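Local coordinates for phenazine biosynthesis protein PhzF family (Enterococcus faecalis, PDB 1S7J) that probably acts as an isomerase of the PhzF family, built on the two-lobed fold of the diaminopimelate epimerase clan, at residues Gly143-Phe148 with Thr190-Leu195; Val177-Ser180 with Phe186-Arg189; Ile137-Leu142 with Phe147-Asp152; Thr155-Thr160 with Tyr226-Arg231. All blocks are in the same frame, centred on the assembly; numbering follows the deposited sequence.

Contact 1 of 4, residues Gly143-Phe148 with Thr190-Leu195; sequences GRDLFF and TFFPKL
Phe192 brings the CE2 corner of its ring up to the carboxylate of Asp145, whose OD2 lies 3.4 Å from Phe192 CE2 at the ring edge and close to its plane. From that in-plane position the oxygen meets the hydrogen-bearing rim, where a weak electrostatic attraction is probable; carboxylate and ring planes are 79° apart. Arg144 comes in from the same loop: its NH2 lies 4.0 Å from Phe192 CE2, neither over the face nor at the edge, and the two side chains cross at about a right angle. Bends at chi2 and chi3 fold the arginine back on its own neighbour, and NH2 joins Asp145 OD1 in a salt bridge of 2.8 Å, although the hydrogen-bond geometry is weak. Arg144 NH1 goes to Ser205 OG, and Asp145 OD2 has a further weak bond from Gly174 N. The backbones remain well apart, Asp145 CA to Phe192 CA being 8.9 Å, because strand 175-180 pairs with both strand 146-149 and strand 186-192 and separates them in the sheet of this lobe. Contact is therefore made by side chains alone, burying 82 Å² in total. From the side chain of Phe192 to that of Glu46, the predicted active-site residue, is about 9 Å.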
loop_
_atom_site.group_PDB
_atom_site.type_symbol
_atom_site.label_atom_id
_atom_site.label_comp_id
_atom_site.label_asym_id
_atom_site.label_seq_id
_atom_site.Cartn_x
_atom_site.Cartn_y
_atom_site.Cartn_z
ATOM N N GLY A 143 16.178 -3.422 -2.590
ATOM C CA GLY A 143 15.287 -3.416 -3.727
ATOM C C GLY A 143 14.983 -1.952 -3.874
ATOM O O GLY A 143 15.918 -1.124 -3.927
ATOM N N ARG A 144 13.719 -1.586 -3.946
ATOM C CA ARG A 144 13.381 -0.181 -4.029
ATOM C C ARG A 144 13.692 0.382 -2.633
ATOM O O ARG A 144 14.181 1.509 -2.490
ATOM C CB ARG A 144 11.897 0.022 -4.367
ATOM C CG ARG A 144 11.508 1.485 -4.582
ATOM C CD ARG A 144 10.466 1.956 -3.573
ATOM N NE ARG A 144 9.101 1.718 -4.034
ATOM C CZ ARG A 144 8.126 1.145 -3.316
ATOM N NH1 ARG A 144 6.929 1.014 -3.857
ATOM N NH2 ARG A 144 8.347 0.690 -2.095
ATOM N N ASP A 145 13.448 -0.453 -1.611
ATOM C CA ASP A 145 13.677 -0.099 -0.210
ATOM C C ASP A 145 14.610 -1.068 0.467
ATOM O O ASP A 145 14.778 -2.209 0.031
ATOM C CB ASP A 145 12.363 -0.166 0.582
ATOM C CG ASP A 145 11.182 0.293 -0.193
ATOM O OD1 ASP A 145 10.276 -0.536 -0.425
ATOM O OD2 ASP A 145 11.143 1.482 -0.569
ATOM N N LEU A 146 15.191 -0.632 1.581
ATOM C CA LEU A 146 16.051 -1.493 2.362
ATOM C C LEU A 146 15.113 -2.571 2.909
ATOM O O LEU A 146 13.935 -2.301 3.138
ATOM C CB LEU A 146 16.736 -0.710 3.470
ATOM C CG LEU A 146 17.974 0.026 2.944
ATOM C CD1 LEU A 146 18.386 1.158 3.883
ATOM C CD2 LEU A 146 19.108 -0.985 2.736
ATOM N N PHE A 147 15.627 -3.751 3.141
ATOM C CA PHE A 147 14.799 -4.861 3.571
ATOM C C PHE A 147 15.486 -5.627 4.697
ATOM O O PHE A 147 16.389 -6.420 4.451
ATOM C CB PHE A 147 14.605 -5.754 2.335
ATOM C CG PHE A 147 13.661 -6.884 2.513
ATOM C CD1 PHE A 147 12.383 -6.823 1.966
ATOM C CD2 PHE A 147 14.058 -8.056 3.160
ATOM C CE1 PHE A 147 11.515 -7.910 2.049
ATOM C CE2 PHE A 147 13.197 -9.149 3.249
ATOM C CZ PHE A 147 11.920 -9.073 2.692
ATOM N N PHE A 148 15.045 -5.401 5.929
ATOM C CA PHE A 148 15.647 -6.063 7.087
ATOM C C PHE A 148 14.760 -7.127 7.684
ATOM O O PHE A 148 13.554 -6.951 7.787
ATOM C CB PHE A 148 15.982 -5.029 8.159
ATOM C CG PHE A 148 16.713 -3.832 7.647
ATOM C CD1 PHE A 148 16.196 -2.554 7.831
ATOM C CD2 PHE A 148 17.928 -3.976 6.960
ATOM C CE1 PHE A 148 16.863 -1.437 7.350
ATOM C CE2 PHE A 148 18.604 -2.866 6.476
ATOM C CZ PHE A 148 18.071 -1.589 6.669
ATOM N N THR A 190 6.385 -0.788 7.166
ATOM C CA THR A 190 7.152 -0.032 6.196
ATOM C C THR A 190 7.305 1.440 6.559
ATOM O O THR A 190 6.325 2.125 6.866
ATOM C CB THR A 190 6.555 -0.196 4.750
ATOM O OG1 THR A 190 5.264 0.421 4.671
ATOM C CG2 THR A 190 6.426 -1.679 4.403
ATOM N N PHE A 191 8.559 1.911 6.574
ATOM C CA PHE A 191 8.861 3.301 6.918
ATOM C C PHE A 191 9.391 4.059 5.710
ATOM O O PHE A 191 10.237 3.561 4.986
ATOM C CB PHE A 191 9.906 3.357 8.046
ATOM C CG PHE A 191 9.689 2.330 9.134
ATOM C CD1 PHE A 191 8.548 2.361 9.929
ATOM C CD2 PHE A 191 10.625 1.319 9.341
ATOM C CE1 PHE A 191 8.336 1.388 10.915
ATOM C CE2 PHE A 191 10.423 0.348 10.320
ATOM C CZ PHE A 191 9.274 0.385 11.110
ATOM N N PHE A 192 8.901 5.275 5.512
ATOM C CA PHE A 192 9.338 6.102 4.390
ATOM C C PHE A 192 9.613 7.552 4.822
ATOM O O PHE A 192 9.011 8.490 4.297
ATOM C CB PHE A 192 8.277 6.092 3.278
ATOM C CG PHE A 192 8.030 4.734 2.699
ATOM C CD1 PHE A 192 7.002 3.926 3.187
ATOM C CD2 PHE A 192 8.834 4.245 1.664
ATOM C CE1 PHE A 192 6.784 2.651 2.657
ATOM C CE2 PHE A 192 8.623 2.975 1.134
ATOM C CZ PHE A 192 7.598 2.176 1.627
ATOM N N PRO A 193 10.557 7.752 5.780
ATOM C CA PRO A 193 10.875 9.109 6.249
ATOM C C PRO A 193 11.473 9.994 5.163
ATOM O O PRO A 193 11.353 11.222 5.219
ATOM C CB PRO A 193 11.857 8.849 7.383
ATOM C CG PRO A 193 12.545 7.606 6.946
ATOM C CD PRO A 193 11.406 6.759 6.448
ATOM N N LYS A 194 12.140 9.376 4.189
ATOM C CA LYS A 194 12.733 10.126 3.086
ATOM C C LYS A 194 11.632 10.812 2.276
ATOM O O LYS A 194 11.876 11.815 1.590
ATOM C CB LYS A 194 13.527 9.199 2.168
ATOM C CG LYS A 194 14.732 8.555 2.811
ATOM C CD LYS A 194 15.625 7.919 1.754
ATOM C CE LYS A 194 16.867 7.297 2.370
ATOM N NZ LYS A 194 17.807 6.779 1.330
ATOM N N LEU A 195 10.431 10.248 2.347
ATOM C CA LEU A 195 9.272 10.759 1.626
ATOM C C LEU A 195 8.227 11.444 2.524
ATOM O O LEU A 195 7.058 11.548 2.147
ATOM C CB LEU A 195 8.601 9.611 0.854
ATOM C CG LEU A 195 9.031 9.266 -0.583
ATOM C CD1 LEU A 195 10.529 9.351 -0.764
ATOM C CD2 LEU A 195 8.520 7.871 -0.930
#

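Contact 2 of 4, residues Val177-Ser180 with Phe186-Arg189; sequences VTAS and FVSR
Strands 177-180 and 186-189 run antiparallel, with their short axes 161° apart in direction and 4.9 Å at closest approach, as the two arms of a beta hairpin. Val177 and Arg189 form a hydrogen-bonded pair in which Val177 N reaches Arg189 O at 3.2 Å and Arg189 N returns to Val177 O. Further along, Val187 N gives Ala179 O the straightest of the bonds, 3.1 Å with 169° at the hydrogen. Between these pairs lies the non-hydrogen-bonded pair Thr178-Ser188. Val177, Ala179, Val187 and Arg189 share one face. There Val177 CG2 lies 3.5 Å from Arg189 CB, the two side chains side by side and pointing the same way, while Ala179 CB and Val187 CG2 meet more loosely at 4.4 Å. Val156 of helix 153-158 packs on Val177 and Ala179, and the Arg189 guanidinium runs on to a salt bridge with Glu199. Thr178 and Ser188 point to the other face. The Phe186 ring stacks on Trp214 of helix 207-218, which also touches Thr178. Val177 O, already bonded to Arg189 N, also receives a CA-H...O contact from Ser188 CA at 3.1 Å.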
loop_
_atom_site.group_PDB
_atom_site.type_symbol
_atom_site.label_atom_id
_atom_site.label_comp_id
_atom_site.label_asym_id
_atom_site.label_seq_id
_atom_site.Cartn_x
_atom_site.Cartn_y
_atom_site.Cartn_z
ATOM N N VAL A 177 10.732 -4.017 7.286
ATOM C CA VAL A 177 11.145 -4.885 8.365
ATOM C C VAL A 177 10.170 -6.058 8.356
ATOM O O VAL A 177 8.960 -5.860 8.194
ATOM C CB VAL A 177 11.123 -4.146 9.747
ATOM C CG1 VAL A 177 12.146 -3.006 9.756
ATOM C CG2 VAL A 177 9.740 -3.596 10.035
ATOM N N THR A 178 10.687 -7.266 8.522
ATOM C CA THR A 178 9.850 -8.470 8.482
ATOM C C THR A 178 10.232 -9.482 9.547
ATOM O O THR A 178 11.203 -9.299 10.281
ATOM C CB THR A 178 9.985 -9.191 7.117
ATOM O OG1 THR A 178 10.454 -8.272 6.118
ATOM C CG2 THR A 178 8.666 -9.742 6.689
ATOM N N ALA A 179 9.461 -10.565 9.612
ATOM C CA ALA A 179 9.696 -11.648 10.557
ATOM C C ALA A 179 8.567 -12.673 10.468
ATOM O O ALA A 179 7.488 -12.374 9.951
ATOM C CB ALA A 179 9.801 -11.111 11.966
ATOM N N SER A 180 8.830 -13.889 10.942
ATOM C CA SER A 180 7.821 -14.947 10.928
ATOM C C SER A 180 6.624 -14.546 11.778
ATOM O O SER A 180 6.780 -14.140 12.947
ATOM C CB SER A 180 8.399 -16.271 11.469
ATOM O OG SER A 180 9.350 -16.836 10.583
ATOM N N PHE A 186 3.836 -14.303 7.547
ATOM C CA PHE A 186 4.841 -13.276 7.776
ATOM C C PHE A 186 4.220 -11.909 8.046
ATOM O O PHE A 186 3.106 -11.619 7.595
ATOM C CB PHE A 186 5.832 -13.197 6.608
ATOM C CG PHE A 186 5.276 -12.564 5.356
ATOM C CD1 PHE A 186 4.771 -13.354 4.324
ATOM C CD2 PHE A 186 5.325 -11.180 5.176
ATOM C CE1 PHE A 186 4.336 -12.777 3.126
ATOM C CE2 PHE A 186 4.895 -10.598 3.988
ATOM C CZ PHE A 186 4.399 -11.400 2.959
ATOM N N VAL A 187 4.941 -11.086 8.798
ATOM C CA VAL A 187 4.491 -9.741 9.143
ATOM C C VAL A 187 5.489 -8.705 8.671
ATOM O O VAL A 187 6.640 -9.027 8.433
ATOM C CB VAL A 187 4.307 -9.593 10.660
ATOM C CG1 VAL A 187 3.058 -10.323 11.105
ATOM C CG2 VAL A 187 5.521 -10.135 11.389
ATOM N N SER A 188 5.064 -7.462 8.571
ATOM C CA SER A 188 5.951 -6.401 8.140
ATOM C C SER A 188 5.490 -5.053 8.647
ATOM O O SER A 188 4.473 -4.948 9.332
ATOM C CB SER A 188 6.038 -6.369 6.610
ATOM O OG SER A 188 4.784 -6.050 6.020
ATOM N N ARG A 189 6.299 -4.036 8.371
ATOM C CA ARG A 189 6.035 -2.630 8.707
ATOM C C ARG A 189 6.900 -1.869 7.722
ATOM O O ARG A 189 8.021 -2.284 7.441
ATOM C CB ARG A 189 6.439 -2.295 10.150
ATOM C CG ARG A 189 5.489 -2.820 11.199
ATOM C CD ARG A 189 5.935 -2.445 12.585
ATOM N NE ARG A 189 5.924 -0.996 12.801
ATOM C CZ ARG A 189 6.181 -0.410 13.972
ATOM N NH1 ARG A 189 6.143 0.905 14.070
ATOM N NH2 ARG A 189 6.488 -1.142 15.033
#

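Contact 3 of 4, residues Ile137-Leu142 with Phe147-Asp152; sequences IYEAYL and FFVLKD
Tyr141 meets Phe147 with its CB and CD1 and Val149 with CE1. Its CB is 3.9 Å from Phe147 CB, and its CD1 comes within 3.5 Å of Phe147 CD2, where the two rings meet obliquely with planes 81° apart. With chi1 at -56°, CG is anti to the carbonyl carbon and beside N, which places the ring alongside Phe147. Beyond this, CE1 of Tyr141 has Val149 CG2 near the ring plane at 4.1 Å. The hydroxyl then reaches along the strand, Tyr141 OH giving Glu139 OE1 a hydrogen bond of 2.7 Å. On the face of the hairpin carrying Ala140 and Phe148 the contacts are apolar: Ile137 CD1 sits over one face of the Phe148 ring, 3.9 Å from its centroid and 18° off the normal, in a CH-pi contact. Ala140 CB approaches the edge of the same ring, 4.0 Å from Phe148 CD2. Backbone bonds fix the register at both ends, with Tyr141 N to Phe147 O at 2.9 Å and Tyr138 N to Val149 O equally short. Glu139 OE1 is also hydrogen-bonded to Tyr213 OH of helix 207-218, and OE2 has a long, weak ion pair with Arg217; two phenols at one oxygen would probably favour an ionised carboxylate.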
loop_
_atom_site.group_PDB
_atom_site.type_symbol
_atom_site.label_atom_id
_atom_site.label_comp_id
_atom_site.label_asym_id
_atom_site.label_seq_id
_atom_site.Cartn_x
_atom_site.Cartn_y
_atom_site.Cartn_z
ATOM N N ILE A 137 19.225 -6.831 13.393
ATOM C CA ILE A 137 18.843 -7.155 12.024
ATOM C C ILE A 137 19.574 -8.452 11.649
ATOM O O ILE A 137 20.802 -8.465 11.531
ATOM C CB ILE A 137 19.277 -6.027 11.059
ATOM C CG1 ILE A 137 18.514 -4.740 11.385
ATOM C CG2 ILE A 137 19.067 -6.452 9.609
ATOM C CD1 ILE A 137 18.967 -3.537 10.590
ATOM N N TYR A 138 18.819 -9.534 11.520
ATOM C CA TYR A 138 19.381 -10.841 11.175
ATOM C C TYR A 138 19.840 -10.957 9.711
ATOM O O TYR A 138 20.846 -11.612 9.418
ATOM C CB TYR A 138 18.368 -11.942 11.484
ATOM C CG TYR A 138 18.096 -12.120 12.954
ATOM C CD1 TYR A 138 17.734 -11.028 13.763
ATOM C CD2 TYR A 138 18.208 -13.373 13.555
ATOM C CE1 TYR A 138 17.498 -11.187 15.135
ATOM C CE2 TYR A 138 17.974 -13.546 14.927
ATOM C CZ TYR A 138 17.620 -12.449 15.708
ATOM O OH TYR A 138 17.405 -12.624 17.054
ATOM N N GLU A 139 19.082 -10.352 8.802
ATOM C CA GLU A 139 19.396 -10.392 7.378
ATOM C C GLU A 139 19.096 -9.033 6.748
ATOM O O GLU A 139 18.237 -8.294 7.236
ATOM C CB GLU A 139 18.555 -11.475 6.690
ATOM C CG GLU A 139 18.584 -12.841 7.405
ATOM C CD GLU A 139 17.703 -13.893 6.739
ATOM O OE1 GLU A 139 17.369 -13.737 5.541
ATOM O OE2 GLU A 139 17.352 -14.889 7.418
ATOM N N ALA A 140 19.812 -8.699 5.690
ATOM C CA ALA A 140 19.598 -7.426 5.006
ATOM C C ALA A 140 19.580 -7.637 3.495
ATOM O O ALA A 140 20.275 -8.513 2.974
ATOM C CB ALA A 140 20.671 -6.425 5.399
ATOM N N TYR A 141 18.734 -6.867 2.805
ATOM C CA TYR A 141 18.589 -6.952 1.354
ATOM C C TYR A 141 18.217 -5.576 0.800
ATOM O O TYR A 141 17.882 -4.663 1.560
ATOM C CB TYR A 141 17.490 -7.947 0.987
ATOM C CG TYR A 141 17.665 -9.345 1.541
ATOM C CD1 TYR A 141 17.127 -9.696 2.777
ATOM C CD2 TYR A 141 18.325 -10.326 0.810
ATOM C CE1 TYR A 141 17.233 -10.998 3.272
ATOM C CE2 TYR A 141 18.438 -11.637 1.291
ATOM C CZ TYR A 141 17.887 -11.965 2.524
ATOM O OH TYR A 141 17.970 -13.272 2.989
ATOM N N LEU A 142 18.299 -5.416 -0.518
ATOM C CA LEU A 142 17.947 -4.149 -1.143
ATOM C C LEU A 142 17.092 -4.347 -2.398
ATOM O O LEU A 142 17.212 -5.349 -3.103
ATOM C CB LEU A 142 19.217 -3.327 -1.463
ATOM C CG LEU A 142 19.181 -1.819 -1.865
ATOM C CD1 LEU A 142 18.981 -1.652 -3.362
ATOM C CD2 LEU A 142 18.142 -1.031 -1.063
ATOM N N PHE A 147 15.627 -3.751 3.141
ATOM C CA PHE A 147 14.799 -4.861 3.571
ATOM C C PHE A 147 15.486 -5.627 4.697
ATOM O O PHE A 147 16.389 -6.420 4.451
ATOM C CB PHE A 147 14.605 -5.754 2.335
ATOM C CG PHE A 147 13.661 -6.884 2.513
ATOM C CD1 PHE A 147 12.383 -6.823 1.966
ATOM C CD2 PHE A 147 14.058 -8.056 3.160
ATOM C CE1 PHE A 147 11.515 -7.910 2.049
ATOM C CE2 PHE A 147 13.197 -9.149 3.249
ATOM C CZ PHE A 147 11.920 -9.073 2.692
ATOM N N PHE A 148 15.045 -5.401 5.929
ATOM C CA PHE A 148 15.647 -6.063 7.087
ATOM C C PHE A 148 14.760 -7.127 7.684
ATOM O O PHE A 148 13.554 -6.951 7.787
ATOM C CB PHE A 148 15.982 -5.029 8.159
ATOM C CG PHE A 148 16.713 -3.832 7.647
ATOM C CD1 PHE A 148 16.196 -2.554 7.831
ATOM C CD2 PHE A 148 17.928 -3.976 6.960
ATOM C CE1 PHE A 148 16.863 -1.437 7.350
ATOM C CE2 PHE A 148 18.604 -2.866 6.476
ATOM C CZ PHE A 148 18.071 -1.589 6.669
ATOM N N VAL A 149 15.361 -8.234 8.082
ATOM C CA VAL A 149 14.622 -9.327 8.698
ATOM C C VAL A 149 14.933 -9.277 10.193
ATOM O O VAL A 149 16.093 -9.157 10.584
ATOM C CB VAL A 149 15.030 -10.694 8.104
ATOM C CG1 VAL A 149 14.217 -11.815 8.735
ATOM C CG2 VAL A 149 14.835 -10.679 6.586
ATOM N N LEU A 150 13.896 -9.310 11.017
ATOM C CA LEU A 150 14.067 -9.234 12.460
ATOM C C LEU A 150 13.781 -10.547 13.175
ATOM O O LEU A 150 13.407 -11.543 12.544
ATOM C CB LEU A 150 13.194 -8.103 13.022
ATOM C CG LEU A 150 13.666 -6.636 12.912
ATOM C CD1 LEU A 150 14.453 -6.354 11.641
ATOM C CD2 LEU A 150 12.457 -5.725 13.008
ATOM N N LYS A 151 13.940 -10.539 14.490
ATOM C CA LYS A 151 13.742 -11.721 15.327
ATOM C C LYS A 151 12.375 -12.429 15.209
ATOM O O LYS A 151 12.317 -13.612 14.891
ATOM C CB LYS A 151 14.025 -11.378 16.800
ATOM C CG LYS A 151 13.944 -12.574 17.746
ATOM C CD LYS A 151 14.137 -12.160 19.198
ATOM C CE LYS A 151 13.967 -13.365 20.129
ATOM N NZ LYS A 151 14.185 -13.019 21.569
ATOM N N ASP A 152 11.300 -11.709 15.518
ATOM C CA ASP A 152 9.940 -12.282 15.456
ATOM C C ASP A 152 8.870 -11.215 15.261
ATOM O O ASP A 152 9.186 -10.043 15.046
ATOM C CB ASP A 152 9.641 -13.108 16.726
ATOM C CG ASP A 152 9.980 -12.353 18.038
ATOM O OD1 ASP A 152 10.184 -11.120 18.022
ATOM O OD2 ASP A 152 10.035 -13.024 19.088
#

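Contact 4 of 4, residues Thr155-Thr160 with Tyr226-Arg231; sequences TVAKIT and YQVSPR
No flat group lies between Val228 and its partners Val156 and Ala157; the aromatic ring of these segments, Tyr226, lies away from the helix, with Val228 N at its edge and in its plane. What crosses is purely aliphatic, and it joins the last turn of helix 153-158 to an inverse gamma turn centred on Val228, just after strand 222-227. The turn is evidenced by Val228 phi/psi of -77°/57° and by the bond from Ser229 N to Gln227 O at 3.0 Å. Its sharp reversal presents the isopropyl group of Val228 to the helix as a two-pronged tip. With chi1 at 67°, CG1 is lodged between the backbone N and the carbonyl carbon, while CG2 is anti to N; CG1 reaches both Val156 and Ala157, and CG2 meets Ala157. Val228 CG1 meets Val156 CG1 at 3.9 Å, the two valines crossing at a slant, and it also lies 4.0 Å from Ala157 CA. The small side chain of Ala157 is consistent with the close backbones, Ala157 CA to Val228 CA being 5.8 Å, yet the buried surface totals only 114 Å². Arg189, whose side chain touches Val228, hydrogen-bonds through NH2 to Val156 O and Ile159 O at the end of the helix. On the other prong, Val228 CG2 rests 3.7 Å from Ala157 CB.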
loop_
_atom_site.group_PDB
_atom_site.type_symbol
_atom_site.label_atom_id
_atom_site.label_comp_id
_atom_site.label_asym_id
_atom_site.label_seq_id
_atom_site.Cartn_x
_atom_site.Cartn_y
_atom_site.Cartn_z
ATOM N N THR A 155 8.838 -8.501 18.012
ATOM C CA THR A 155 9.877 -7.485 17.857
ATOM C C THR A 155 9.550 -6.468 16.760
ATOM O O THR A 155 9.873 -5.284 16.888
ATOM C CB THR A 155 11.265 -8.127 17.562
ATOM O OG1 THR A 155 11.643 -8.983 18.660
ATOM C CG2 THR A 155 12.328 -7.044 17.374
ATOM N N VAL A 156 8.947 -6.937 15.675
ATOM C CA VAL A 156 8.588 -6.067 14.561
ATOM C C VAL A 156 7.541 -5.072 15.018
ATOM O O VAL A 156 7.644 -3.865 14.755
ATOM C CB VAL A 156 8.030 -6.905 13.363
ATOM C CG1 VAL A 156 7.557 -6.000 12.256
ATOM C CG2 VAL A 156 9.098 -7.826 12.836
ATOM N N ALA A 157 6.526 -5.592 15.684
ATOM C CA ALA A 157 5.432 -4.806 16.197
ATOM C C ALA A 157 5.896 -3.766 17.219
ATOM O O ALA A 157 5.543 -2.593 17.129
ATOM C CB ALA A 157 4.397 -5.720 16.824
ATOM N N LYS A 158 6.723 -4.217 18.165
ATOM C CA LYS A 158 7.223 -3.371 19.243
ATOM C C LYS A 158 8.206 -2.231 18.943
ATOM O O LYS A 158 8.192 -1.212 19.638
ATOM C CB LYS A 158 7.793 -4.246 20.375
ATOM C CG LYS A 158 6.729 -4.968 21.228
ATOM C CD LYS A 158 7.070 -5.039 22.719
ATOM C CE LYS A 158 5.805 -5.260 23.559
ATOM N NZ LYS A 158 5.041 -6.488 23.191
ATOM N N ILE A 159 9.047 -2.388 17.922
ATOM C CA ILE A 159 10.035 -1.348 17.608
ATOM C C ILE A 159 9.521 0.057 17.336
ATOM O O ILE A 159 8.422 0.256 16.804
ATOM C CB ILE A 159 10.978 -1.744 16.433
ATOM C CG1 ILE A 159 10.187 -1.898 15.127
ATOM C CG2 ILE A 159 11.756 -2.996 16.785
ATOM C CD1 ILE A 159 11.050 -1.811 13.872
ATOM N N THR A 160 10.341 1.023 17.702
ATOM C CA THR A 160 10.051 2.423 17.491
ATOM C C THR A 160 11.367 3.036 16.999
ATOM O O THR A 160 12.264 3.367 17.782
ATOM C CB THR A 160 9.493 3.108 18.785
ATOM O OG1 THR A 160 9.291 4.507 18.557
ATOM C CG2 THR A 160 10.418 2.893 19.967
ATOM N N TYR A 226 0.457 -9.954 7.373
ATOM C CA TYR A 226 -0.162 -8.932 8.178
ATOM C C TYR A 226 0.826 -7.842 8.454
ATOM O O TYR A 226 1.820 -8.068 9.139
ATOM C CB TYR A 226 -0.663 -9.523 9.512
ATOM C CG TYR A 226 -1.729 -8.686 10.177
ATOM C CD1 TYR A 226 -3.059 -9.099 10.183
ATOM C CD2 TYR A 226 -1.416 -7.453 10.763
ATOM C CE1 TYR A 226 -4.060 -8.310 10.754
ATOM C CE2 TYR A 226 -2.403 -6.651 11.338
ATOM C CZ TYR A 226 -3.724 -7.080 11.331
ATOM O OH TYR A 226 -4.719 -6.295 11.898
ATOM N N GLN A 227 0.591 -6.659 7.895
ATOM C CA GLN A 227 1.467 -5.533 8.134
ATOM C C GLN A 227 1.062 -4.987 9.504
ATOM O O GLN A 227 0.030 -4.323 9.643
ATOM C CB GLN A 227 1.322 -4.482 7.064
ATOM C CG GLN A 227 2.491 -3.550 7.034
ATOM C CD GLN A 227 2.640 -2.839 5.745
ATOM O OE1 GLN A 227 3.158 -1.739 5.692
ATOM N NE2 GLN A 227 2.169 -3.460 4.653
ATOM N N VAL A 228 1.847 -5.353 10.519
ATOM C CA VAL A 228 1.592 -4.979 11.895
ATOM C C VAL A 228 1.944 -3.547 12.328
ATOM O O VAL A 228 2.745 -3.323 13.249
ATOM C CB VAL A 228 2.186 -6.048 12.882
ATOM C CG1 VAL A 228 3.711 -6.061 12.815
ATOM C CG2 VAL A 228 1.671 -5.820 14.307
ATOM N N SER A 229 1.362 -2.593 11.647
ATOM C CA SER A 229 1.473 -1.200 11.901
ATOM C C SER A 229 0.512 -0.918 13.108
ATOM O O SER A 229 -0.317 -1.762 13.443
ATOM C CB SER A 229 1.215 -0.351 10.656
ATOM O OG SER A 229 -0.116 -0.389 10.174
ATOM N N PRO A 230 0.526 0.319 13.623
ATOM C CA PRO A 230 -0.497 0.568 14.649
ATOM C C PRO A 230 -1.880 0.283 14.205
ATOM O O PRO A 230 -2.714 -0.278 14.923
ATOM C CB PRO A 230 -0.223 1.998 15.050
ATOM C CG PRO A 230 1.246 2.157 14.801
ATOM C CD PRO A 230 1.404 1.461 13.465
ATOM N N ARG A 231 -2.139 0.696 12.967
ATOM C CA ARG A 231 -3.443 0.514 12.341
ATOM C C ARG A 231 -3.694 -0.939 11.953
ATOM O O ARG A 231 -4.830 -1.416 12.027
ATOM C CB ARG A 231 -3.569 1.400 11.119
ATOM C CG ARG A 231 -3.447 2.872 11.427
ATOM C CD ARG A 231 -3.992 3.715 10.304
ATOM N NE ARG A 231 -5.349 3.304 9.939
ATOM C CZ ARG A 231 -6.386 4.123 9.844
ATOM N NH1 ARG A 231 -7.573 3.646 9.503
ATOM N NH2 ARG A 231 -6.246 5.420 10.103
#

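Overall arrangement
All four contacts lie in the same lobe. Along the chain, contact 3 closes its hairpin first; contact 2 follows, nested inside the loops closed by contacts 1 and 4, whose segments alternate. Strand pairing runs 139-142, 146-149, 175-180, 186-192, 222-227. Contacts 1 and 3 share strand 146-149, and contacts 1 and 2 share strand 186-192. Contact centres of 2 and 4 are about 8 Å apart, those of 2 and 3 about 9 Å, and those of 1 and 4 about 15 Å. Helix 207-218 touches side chains of contacts 1, 2 and 3, whereas helix 153-158 meets the Val177-Ala179 face, consistent with sheet wrapped around a central helix as in diaminopimelate epimerase relatives.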